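Local coordinates for N-hydroxyarylamine O-acetyltransferase (Bacillus cereus, PDB 4DMO), which transfers acetyl groups to arylamines through a non-canonical Cys-His-Glu catalytic triad and probably also O-acetylates N-hydroxyarylamines, as enzymes of this family do, at residues Lys59-Val64 against Cys71-Pro76; Ile53-Leu58 against Met78-Lys83; Asp5-Phe10 against Lys83-Asp88. All coordinates share one frame; numbering follows the deposited sequence.

Contact 1 (Lys59-Val64 against Cys71-Pro76); sequences KEKILV and CYELNP
The carboxylate of Glu73 is the flat group of this contact, and Lys61 comes to it from above its plane. Lys61 NZ lies 2.9 Å from Glu73 OE1, rising 41° out of the carboxylate plane, and makes a weaker, longer bond of 3.2 Å to Glu73 OE2. The result is a lopsided salt bridge, with the two side chains crossing at about a right angle. Beyond the lysine, Asn44 ND2 donates to OE1 and the backbone N of Leu70 to OE2, which should pin the rotation of the group; Lys61 NZ itself also donates to the carbonyl of Gly68. A lysine suits this place because its methylenes reach from one helix to the other: CG stands anti to the backbone N (chi1 -176°) and the chain runs extended as far as CE, CD passing 3.6 Å from Glu73 OE1, and a bend at the last torsion brings NZ over the carboxylate.

Beside the ion pair lies a thin apolar contact. Ile62 CD1 meets Leu74 CD2 at 4.1 Å, methyl to methyl, branched residues that suit a buried site where Val38 also packs on both. Helix 55-64 closes here with a wider pi-type turn, Val64 N donating to Lys59 O at 2.8 Å.

Cys71 begins the other helix in the RGGxC signature of arylamine N-acetyltransferases, so it is probably the catalytic cysteine; its side chain touches His110. Four donor bonds, one of them weak, converge on the two oxygens of Glu73, an environment that would be expected to favour its ionised form and to fix this end of helix 71-84 to the loop around Gly68.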
loop_
_atom_site.group_PDB
_atom_site.type_symbol
_atom_site.label_atom_id
_atom_site.label_comp_id
_atom_site.label_asym_id
_atom_site.label_seq_id
_atom_site.Cartn_x
_atom_site.Cartn_y
_atom_site.Cartn_z
ATOM N N LYS A 59 -11.584 5.294 7.366
ATOM C CA LYS A 59 -12.767 5.524 6.524
ATOM C C LYS A 59 -12.897 7.008 6.176
ATOM O O LYS A 59 -13.184 7.355 5.036
ATOM C CB LYS A 59 -14.038 5.041 7.236
ATOM C CG LYS A 59 -15.318 5.327 6.447
ATOM C CD LYS A 59 -16.541 4.586 7.029
ATOM C CE LYS A 59 -16.987 5.192 8.349
ATOM N NZ LYS A 59 -18.127 4.436 8.976
ATOM N N GLU A 60 -12.668 7.862 7.171
ATOM C CA GLU A 60 -12.741 9.324 7.048
ATOM C C GLU A 60 -11.618 9.895 6.186
ATOM O O GLU A 60 -11.869 10.652 5.271
ATOM C CB GLU A 60 -12.671 9.959 8.441
ATOM C CG GLU A 60 -12.463 11.485 8.458
ATOM C CD GLU A 60 -13.763 12.279 8.442
ATOM O OE1 GLU A 60 -14.828 11.672 8.179
ATOM O OE2 GLU A 60 -13.714 13.520 8.652
ATOM N N LYS A 61 -10.373 9.524 6.484
ATOM C CA LYS A 61 -9.242 10.032 5.714
ATOM C C LYS A 61 -9.265 9.507 4.271
ATOM O O LYS A 61 -9.238 10.286 3.304
ATOM C CB LYS A 61 -7.899 9.689 6.399
ATOM C CG LYS A 61 -6.708 10.286 5.653
ATOM C CD LYS A 61 -5.353 9.686 6.012
ATOM C CE LYS A 61 -4.225 10.385 5.243
ATOM N NZ LYS A 61 -3.095 9.424 4.957
ATOM N N ILE A 62 -9.358 8.193 4.114
ATOM C CA ILE A 62 -9.166 7.574 2.816
ATOM C C ILE A 62 -10.436 7.560 1.992
ATOM O O ILE A 62 -10.409 7.858 0.803
ATOM C CB ILE A 62 -8.686 6.065 2.936
ATOM C CG1 ILE A 62 -7.444 5.926 3.802
ATOM C CG2 ILE A 62 -8.388 5.471 1.573
ATOM C CD1 ILE A 62 -6.200 6.385 3.145
ATOM N N LEU A 63 -11.546 7.157 2.602
ATOM C CA LEU A 63 -12.764 6.923 1.826
ATOM C C LEU A 63 -13.615 8.188 1.708
ATOM O O LEU A 63 -14.093 8.527 0.632
ATOM C CB LEU A 63 -13.583 5.770 2.418
ATOM C CG LEU A 63 -12.805 4.491 2.697
ATOM C CD1 LEU A 63 -13.721 3.413 3.245
ATOM C CD2 LEU A 63 -12.096 3.988 1.443
ATOM N N VAL A 64 -13.771 8.905 2.808
ATOM C CA VAL A 64 -14.601 10.100 2.808
ATOM C C VAL A 64 -13.830 11.288 2.245
ATOM O O VAL A 64 -14.293 11.931 1.309
ATOM C CB VAL A 64 -15.132 10.435 4.231
ATOM C CG1 VAL A 64 -15.926 11.748 4.217
ATOM C CG2 VAL A 64 -15.999 9.291 4.775
ATOM N N CYS A 71 1.788 2.414 4.021
ATOM C CA CYS A 71 1.466 1.008 4.131
ATOM C C CYS A 71 0.588 0.717 5.346
ATOM O O CYS A 71 -0.298 -0.107 5.264
ATOM C CB CYS A 71 2.750 0.157 4.178
ATOM S SG CYS A 71 3.723 0.366 5.642
ATOM N N TYR A 72 0.850 1.396 6.464
ATOM C CA TYR A 72 0.137 1.157 7.704
ATOM C C TYR A 72 -1.222 1.822 7.718
ATOM O O TYR A 72 -1.953 1.695 8.709
ATOM C CB TYR A 72 0.970 1.640 8.925
ATOM C CG TYR A 72 1.469 3.075 8.803
ATOM C CD1 TYR A 72 2.795 3.350 8.460
ATOM C CD2 TYR A 72 0.608 4.146 8.969
ATOM C CE1 TYR A 72 3.254 4.672 8.319
ATOM C CE2 TYR A 72 1.056 5.458 8.828
ATOM C CZ TYR A 72 2.369 5.717 8.518
ATOM O OH TYR A 72 2.788 7.003 8.371
ATOM N N GLU A 73 -1.535 2.567 6.652
ATOM C CA GLU A 73 -2.881 3.082 6.440
ATOM C C GLU A 73 -3.601 2.312 5.314
ATOM O O GLU A 73 -4.768 1.959 5.451
ATOM C CB GLU A 73 -2.848 4.591 6.135
ATOM C CG GLU A 73 -2.260 5.447 7.247
ATOM C CD GLU A 73 -1.949 6.891 6.806
ATOM O OE1 GLU A 73 -2.513 7.845 7.377
ATOM O OE2 GLU A 73 -1.148 7.078 5.876
ATOM N N LEU A 74 -2.928 2.053 4.194
ATOM C CA LEU A 74 -3.618 1.414 3.045
ATOM C C LEU A 74 -3.917 -0.045 3.339
ATOM O O LEU A 74 -5.002 -0.524 3.044
ATOM C CB LEU A 74 -2.819 1.524 1.739
ATOM C CG LEU A 74 -2.485 2.954 1.272
ATOM C CD1 LEU A 74 -1.771 3.039 -0.088
ATOM C CD2 LEU A 74 -3.731 3.776 1.230
ATOM N N ASN A 75 -2.977 -0.771 3.935
ATOM C CA ASN A 75 -3.232 -2.178 4.178
ATOM C C ASN A 75 -4.273 -2.446 5.271
ATOM O O ASN A 75 -5.129 -3.328 5.107
ATOM C CB ASN A 75 -1.925 -2.944 4.403
ATOM C CG ASN A 75 -1.204 -3.182 3.121
ATOM O OD1 ASN A 75 -1.826 -3.430 2.101
ATOM N ND2 ASN A 75 0.114 -3.052 3.141
ATOM N N PRO A 76 -4.250 -1.664 6.365
ATOM C CA PRO A 76 -5.370 -1.821 7.305
ATOM C C PRO A 76 -6.706 -1.396 6.700
ATOM O O PRO A 76 -7.721 -2.015 7.001
ATOM C CB PRO A 76 -4.982 -0.915 8.461
ATOM C CG PRO A 76 -3.461 -0.930 8.424
ATOM C CD PRO A 76 -3.145 -0.894 6.952
#

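Contact 2 (Ile53-Leu58 against Met78-Lys83); sequences ISKENL and MYYFLK
Tyr80 OH is gripped by two groups: it is hydrogen-bonded to Glu195 OE1, and a water donates a weak bond of 3.4 Å to it. The same water accepts from Lys55 N at 3.1 Å, and so ties the phenol to the first turn of helix 55-64, where backbone N-H groups still lack a carbonyl partner within the helix. Ser54 serves that helix end directly as its N-cap, a role for which a short hydroxyl is apt: Ser54 OG accepts from Asn57 N at 3.1 Å, with a fairly straight N-H...O angle of 161°.

The bulk of the contact is a CH-pi contact. Lys55 CB stands 3.7 Å from the centroid of the Tyr80 ring and only 2° off its normal, almost exactly over the centre, while Lys55 CG comes within 3.6 Å of Tyr80 CG. Because Lys55 CG is anti to the backbone N (chi1 -168°) and the chain continues extended, the methylenes run from the ring centre back over Tyr80 CG and carry NZ past the ring to a salt bridge with Asp84. Lysine thus supplies an apolar stem as well as a charge. Tyr79 CD2 covers the opposite face, offset toward the rim, and Leu58 CD1 meets the ring at its edge, 4.1 Å from Tyr80 CE2.

The Tyr80 ring thus bridges helix 71-84, its own, and the start of helix 55-64. Phe6 of helix 5-14 packs on both Lys55 and Tyr80, Glu195 begins helix 195-207, and on helix 71-84 the neighbouring Tyr79 leans on strand 88-98.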
loop_
_atom_site.group_PDB
_atom_site.type_symbol
_atom_site.label_atom_id
_atom_site.label_comp_id
_atom_site.label_asym_id
_atom_site.label_seq_id
_atom_site.Cartn_x
_atom_site.Cartn_y
_atom_site.Cartn_z
ATOM N N ILE A 53 -4.420 4.901 13.993
ATOM C CA ILE A 53 -4.849 3.991 12.957
ATOM C C ILE A 53 -6.067 3.218 13.471
ATOM O O ILE A 53 -5.953 2.428 14.410
ATOM C CB ILE A 53 -3.734 3.004 12.583
ATOM C CG1 ILE A 53 -2.511 3.756 12.114
ATOM C CG2 ILE A 53 -4.207 2.027 11.520
ATOM C CD1 ILE A 53 -2.799 4.814 11.080
ATOM N N SER A 54 -7.220 3.462 12.852
ATOM C CA SER A 54 -8.457 2.817 13.237
ATOM C C SER A 54 -9.344 2.762 12.009
ATOM O O SER A 54 -9.093 3.423 11.025
ATOM C CB SER A 54 -9.159 3.594 14.364
ATOM O OG SER A 54 -9.721 4.824 13.915
ATOM N N LYS A 55 -10.370 1.936 12.072
ATOM C CA LYS A 55 -11.313 1.803 10.991
ATOM C C LYS A 55 -12.012 3.129 10.698
ATOM O O LYS A 55 -12.189 3.514 9.536
ATOM C CB LYS A 55 -12.345 0.751 11.352
ATOM C CG LYS A 55 -13.220 0.311 10.187
ATOM C CD LYS A 55 -14.116 -0.872 10.553
ATOM C CE LYS A 55 -15.183 -1.037 9.493
ATOM N NZ LYS A 55 -16.226 -2.026 9.853
ATOM N N GLU A 56 -12.441 3.815 11.754
ATOM C CA GLU A 56 -13.154 5.091 11.591
ATOM C C GLU A 56 -12.254 6.190 11.061
ATOM O O GLU A 56 -12.624 6.858 10.111
ATOM C CB GLU A 56 -13.810 5.541 12.895
ATOM C CG GLU A 56 -15.140 4.873 13.153
ATOM C CD GLU A 56 -16.275 5.572 12.410
ATOM O OE1 GLU A 56 -16.819 6.556 12.967
ATOM O OE2 GLU A 56 -16.619 5.155 11.282
ATOM N N ASN A 57 -11.087 6.380 11.674
ATOM C CA ASN A 57 -10.161 7.382 11.175
ATOM C C ASN A 57 -9.801 7.100 9.698
ATOM O O ASN A 57 -9.688 8.002 8.870
ATOM C CB ASN A 57 -8.912 7.437 12.060
ATOM C CG ASN A 57 -9.194 8.071 13.411
ATOM O OD1 ASN A 57 -10.217 8.711 13.576
ATOM N ND2 ASN A 57 -8.271 7.953 14.350
ATOM N N LEU A 58 -9.653 5.833 9.350
ATOM C CA LEU A 58 -9.228 5.512 7.999
ATOM C C LEU A 58 -10.367 5.681 6.978
ATOM O O LEU A 58 -10.143 6.140 5.839
ATOM C CB LEU A 58 -8.614 4.109 7.964
ATOM C CG LEU A 58 -7.218 3.985 8.575
ATOM C CD1 LEU A 58 -6.798 2.520 8.590
ATOM C CD2 LEU A 58 -6.172 4.808 7.800
ATOM N N MET A 78 -7.680 -1.962 3.678
ATOM C CA MET A 78 -8.122 -3.100 2.881
ATOM C C MET A 78 -8.519 -4.233 3.832
ATOM O O MET A 78 -9.571 -4.846 3.710
ATOM C CB MET A 78 -7.016 -3.530 1.915
ATOM C CG MET A 78 -7.261 -4.863 1.200
ATOM S SD MET A 78 -8.711 -4.889 0.114
ATOM C CE MET A 78 -8.092 -3.995 -1.292
ATOM N N TYR A 79 -7.683 -4.457 4.821
ATOM C CA TYR A 79 -8.024 -5.358 5.902
ATOM C C TYR A 79 -9.477 -5.166 6.399
ATOM O O TYR A 79 -10.242 -6.124 6.402
ATOM C CB TYR A 79 -7.039 -5.135 7.043
ATOM C CG TYR A 79 -7.433 -5.781 8.338
ATOM C CD1 TYR A 79 -7.370 -7.147 8.481
ATOM C CD2 TYR A 79 -7.842 -5.013 9.432
ATOM C CE1 TYR A 79 -7.716 -7.750 9.659
ATOM C CE2 TYR A 79 -8.181 -5.606 10.619
ATOM C CZ TYR A 79 -8.113 -6.985 10.723
ATOM O OH TYR A 79 -8.451 -7.611 11.881
ATOM N N TYR A 80 -9.860 -3.951 6.813
ATOM C CA TYR A 80 -11.230 -3.707 7.308
ATOM C C TYR A 80 -12.287 -3.999 6.264
ATOM O O TYR A 80 -13.303 -4.630 6.570
ATOM C CB TYR A 80 -11.429 -2.273 7.834
ATOM C CG TYR A 80 -10.604 -1.975 9.068
ATOM C CD1 TYR A 80 -10.785 -2.675 10.246
ATOM C CD2 TYR A 80 -9.609 -1.018 9.026
ATOM C CE1 TYR A 80 -10.012 -2.404 11.336
ATOM C CE2 TYR A 80 -8.843 -0.746 10.093
ATOM C CZ TYR A 80 -9.035 -1.437 11.254
ATOM O OH TYR A 80 -8.247 -1.148 12.339
ATOM N N PHE A 81 -12.039 -3.597 5.027
ATOM C CA PHE A 81 -12.970 -3.915 3.968
ATOM C C PHE A 81 -13.132 -5.420 3.836
ATOM O O PHE A 81 -14.260 -5.915 3.682
ATOM C CB PHE A 81 -12.491 -3.394 2.638
ATOM C CG PHE A 81 -13.315 -3.871 1.495
ATOM C CD1 PHE A 81 -14.550 -3.318 1.245
ATOM C CD2 PHE A 81 -12.874 -4.898 0.691
ATOM C CE1 PHE A 81 -15.326 -3.768 0.189
ATOM C CE2 PHE A 81 -13.645 -5.351 -0.363
ATOM C CZ PHE A 81 -14.869 -4.778 -0.612
ATOM N N LEU A 82 -12.008 -6.137 3.882
ATOM C CA LEU A 82 -12.016 -7.597 3.672
ATOM C C LEU A 82 -12.726 -8.304 4.826
ATOM O O LEU A 82 -13.472 -9.250 4.609
ATOM C CB LEU A 82 -10.588 -8.151 3.499
ATOM C CG LEU A 82 -9.904 -7.742 2.189
ATOM C CD1 LEU A 82 -8.478 -8.254 2.112
ATOM C CD2 LEU A 82 -10.684 -8.242 0.987
ATOM N N LYS A 83 -12.507 -7.810 6.041
ATOM C CA LYS A 83 -13.147 -8.332 7.245
ATOM C C LYS A 83 -14.672 -8.193 7.192
ATOM O O LYS A 83 -15.385 -9.163 7.450
ATOM C CB LYS A 83 -12.590 -7.582 8.454
ATOM C CG LYS A 83 -12.666 -8.280 9.792
ATOM C CD LYS A 83 -11.712 -7.552 10.727
ATOM C CE LYS A 83 -12.006 -7.755 12.209
ATOM N NZ LYS A 83 -11.697 -6.482 12.987
HETATM O O HOH W 1 -10.630 -0.100 14.450
#

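Contact 3 (Asp5-Phe10 against Lys83-Asp88); sequences DFQKQF and KDSGFD
Gln7 of helix 5-14 packs on Asp84 and Ser85 just where a Schellman motif ends helix 71-84. The tight part is the stem of the glutamine: Gln7 CG lies 3.7 Å from Asp84 CB and Gln7 CD 3.8 Å from the same atom, the two chains passing at a slant with the amide and carboxylate planes turned 60° apart. Gln7 has CG beside its backbone N (chi1 -72°) and is extended from there, which carries the amide past Asp84 toward the helix end. Its OE1 approaches Asp84 O at 3.4 Å, but both are acceptors and the two do not bond; OE1 takes its hydrogen bond from Thr4 N instead. A long polar side chain is well chosen here, since its methylenes pack while its amide serves the backbone at the start of its own helix.

Asp84 turns its OD2 to 3.7 Å from Phe6 CB, an oxygen also hydrogen-bonded to Thr4 OG1, besides its lysine partner from helix 55-64. An aspartate, short and charged, holds its carboxylate close to the helix end, where these partners meet.

The outer side is looser. Asp5 and Lys8 on helix 5-14 are exposed, and so are Lys83 and Gly86 on the other segment. Gly86 takes the positive phi (87°) of the C-prime position, where a side chain would jam against the preceding carbonyl. Its N donates to Lys83 O at 3.0 Å, with Phe87 N turned back to Leu82 O. Back at the tight end, Ser85 OG, hydrogen-bonded to Phe81 O, sits 3.1 Å from Gln7 NE2.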
loop_
_atom_site.group_PDB
_atom_site.type_symbol
_atom_site.label_atom_id
_atom_site.label_comp_id
_atom_site.label_asym_id
_atom_site.label_seq_id
_atom_site.Cartn_x
_atom_site.Cartn_y
_atom_site.Cartn_z
ATOM N N ASP A 5 -21.248 0.518 6.288
ATOM C CA ASP A 5 -20.930 1.819 5.719
ATOM C C ASP A 5 -19.493 1.803 5.153
ATOM O O ASP A 5 -19.222 2.357 4.083
ATOM C CB ASP A 5 -21.086 2.911 6.786
ATOM C CG ASP A 5 -20.925 4.318 6.219
ATOM O OD1 ASP A 5 -20.169 5.112 6.829
ATOM O OD2 ASP A 5 -21.554 4.630 5.176
ATOM N N PHE A 6 -18.573 1.177 5.885
ATOM C CA PHE A 6 -17.200 1.043 5.416
ATOM C C PHE A 6 -17.177 0.453 4.018
ATOM O O PHE A 6 -16.540 1.002 3.131
ATOM C CB PHE A 6 -16.357 0.193 6.372
ATOM C CG PHE A 6 -14.872 0.381 6.182
ATOM C CD1 PHE A 6 -14.163 1.241 7.004
ATOM C CD2 PHE A 6 -14.195 -0.274 5.157
ATOM C CE1 PHE A 6 -12.796 1.432 6.822
ATOM C CE2 PHE A 6 -12.824 -0.085 4.970
ATOM C CZ PHE A 6 -12.136 0.769 5.794
ATOM N N GLN A 7 -17.884 -0.659 3.822
ATOM C CA GLN A 7 -17.969 -1.317 2.515
ATOM C C GLN A 7 -18.536 -0.394 1.426
ATOM O O GLN A 7 -18.032 -0.338 0.293
ATOM C CB GLN A 7 -18.845 -2.563 2.622
ATOM C CG GLN A 7 -18.207 -3.717 3.381
ATOM C CD GLN A 7 -19.052 -4.990 3.330
ATOM O OE1 GLN A 7 -19.905 -5.212 4.193
ATOM N NE2 GLN A 7 -18.816 -5.829 2.316
ATOM N N LYS A 8 -19.599 0.327 1.763
ATOM C CA LYS A 8 -20.243 1.178 0.772
ATOM C C LYS A 8 -19.305 2.317 0.332
ATOM O O LYS A 8 -19.150 2.575 -0.861
ATOM C CB LYS A 8 -21.546 1.751 1.340
ATOM C CG LYS A 8 -22.374 2.501 0.326
ATOM C CD LYS A 8 -23.602 3.170 0.955
ATOM C CE LYS A 8 -24.371 4.057 -0.047
ATOM N NZ LYS A 8 -25.438 4.870 0.623
ATOM N N GLN A 9 -18.678 2.977 1.301
ATOM C CA GLN A 9 -17.735 4.054 1.017
ATOM C C GLN A 9 -16.530 3.542 0.250
ATOM O O GLN A 9 -15.951 4.260 -0.568
ATOM C CB GLN A 9 -17.294 4.710 2.306
ATOM C CG GLN A 9 -18.448 5.177 3.163
ATOM C CD GLN A 9 -18.507 6.670 3.258
ATOM O OE1 GLN A 9 -18.240 7.385 2.278
ATOM N NE2 GLN A 9 -18.849 7.165 4.446
ATOM N N PHE A 10 -16.156 2.295 0.520
ATOM C CA PHE A 10 -15.042 1.659 -0.149
ATOM C C PHE A 10 -15.346 1.411 -1.624
ATOM O O PHE A 10 -14.560 1.780 -2.477
ATOM C CB PHE A 10 -14.676 0.361 0.578
ATOM C CG PHE A 10 -13.356 -0.225 0.160
ATOM C CD1 PHE A 10 -12.194 0.064 0.856
ATOM C CD2 PHE A 10 -13.281 -1.083 -0.917
ATOM C CE1 PHE A 10 -10.980 -0.483 0.471
ATOM C CE2 PHE A 10 -12.067 -1.626 -1.306
ATOM C CZ PHE A 10 -10.914 -1.307 -0.614
ATOM N N LYS A 83 -12.507 -7.810 6.041
ATOM C CA LYS A 83 -13.147 -8.332 7.245
ATOM C C LYS A 83 -14.672 -8.193 7.192
ATOM O O LYS A 83 -15.385 -9.163 7.450
ATOM C CB LYS A 83 -12.590 -7.582 8.454
ATOM C CG LYS A 83 -12.666 -8.280 9.792
ATOM C CD LYS A 83 -11.712 -7.552 10.727
ATOM C CE LYS A 83 -12.006 -7.755 12.209
ATOM N NZ LYS A 83 -11.697 -6.482 12.987
ATOM N N ASP A 84 -15.175 -6.986 6.885
ATOM C CA ASP A 84 -16.625 -6.771 6.736
ATOM C C ASP A 84 -17.220 -7.598 5.603
ATOM O O ASP A 84 -18.402 -7.927 5.621
ATOM C CB ASP A 84 -16.957 -5.313 6.482
ATOM C CG ASP A 84 -16.775 -4.467 7.693
ATOM O OD1 ASP A 84 -16.466 -5.029 8.764
ATOM O OD2 ASP A 84 -16.920 -3.236 7.569
ATOM N N SER A 85 -16.396 -7.916 4.613
ATOM C CA SER A 85 -16.828 -8.735 3.483
ATOM C C SER A 85 -16.802 -10.226 3.812
ATOM O O SER A 85 -16.942 -11.056 2.919
ATOM C CB SER A 85 -15.957 -8.473 2.251
ATOM O OG SER A 85 -16.033 -7.115 1.852
ATOM N N GLY A 86 -16.599 -10.567 5.079
ATOM C CA GLY A 86 -16.688 -11.956 5.497
ATOM C C GLY A 86 -15.408 -12.777 5.358
ATOM O O GLY A 86 -15.392 -13.948 5.746
ATOM N N PHE A 87 -14.341 -12.198 4.808
ATOM C CA PHE A 87 -13.064 -12.918 4.691
ATOM C C PHE A 87 -12.318 -13.087 6.006
ATOM O O PHE A 87 -12.364 -12.222 6.875
ATOM C CB PHE A 87 -12.130 -12.199 3.753
ATOM C CG PHE A 87 -12.568 -12.226 2.354
ATOM C CD1 PHE A 87 -13.264 -11.162 1.834
ATOM C CD2 PHE A 87 -12.270 -13.297 1.546
ATOM C CE1 PHE A 87 -13.657 -11.165 0.527
ATOM C CE2 PHE A 87 -12.666 -13.310 0.246
ATOM C CZ PHE A 87 -13.364 -12.232 -0.266
ATOM N N ASP A 88 -11.572 -14.178 6.113
ATOM C CA ASP A 88 -10.757 -14.442 7.289
ATOM C C ASP A 88 -9.367 -13.834 7.112
ATOM O O ASP A 88 -8.484 -14.417 6.454
ATOM C CB ASP A 88 -10.652 -15.940 7.539
ATOM C CG ASP A 88 -9.834 -16.255 8.774
ATOM O OD1 ASP A 88 -9.510 -15.295 9.508
ATOM O OD2 ASP A 88 -9.552 -17.456 9.028
#

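How the contacts relate
The three contacts follow one another along helix 71-84, from its probable catalytic end at Cys71 to its Schellman end at Gly86. Centres of contacts 1 and 2 are about 7 Å apart, those of 2 and 3 about 8 Å, and those of 1 and 3 about 13 Å. Leu58 joins the first two, its CD2 lying 3.7 Å from Glu73 CB. Salt bridges bind contact 3 to the others: Lys55 NZ to Asp84 OD2 at 2.7 Å and Lys59 NZ to Asp5 OD1 at 3.0 Å. None of these segments lines the pocket of the bound piperidinium sulfonate, made by Tyr97, Trp104, Trp182, Thr183 and Leu184.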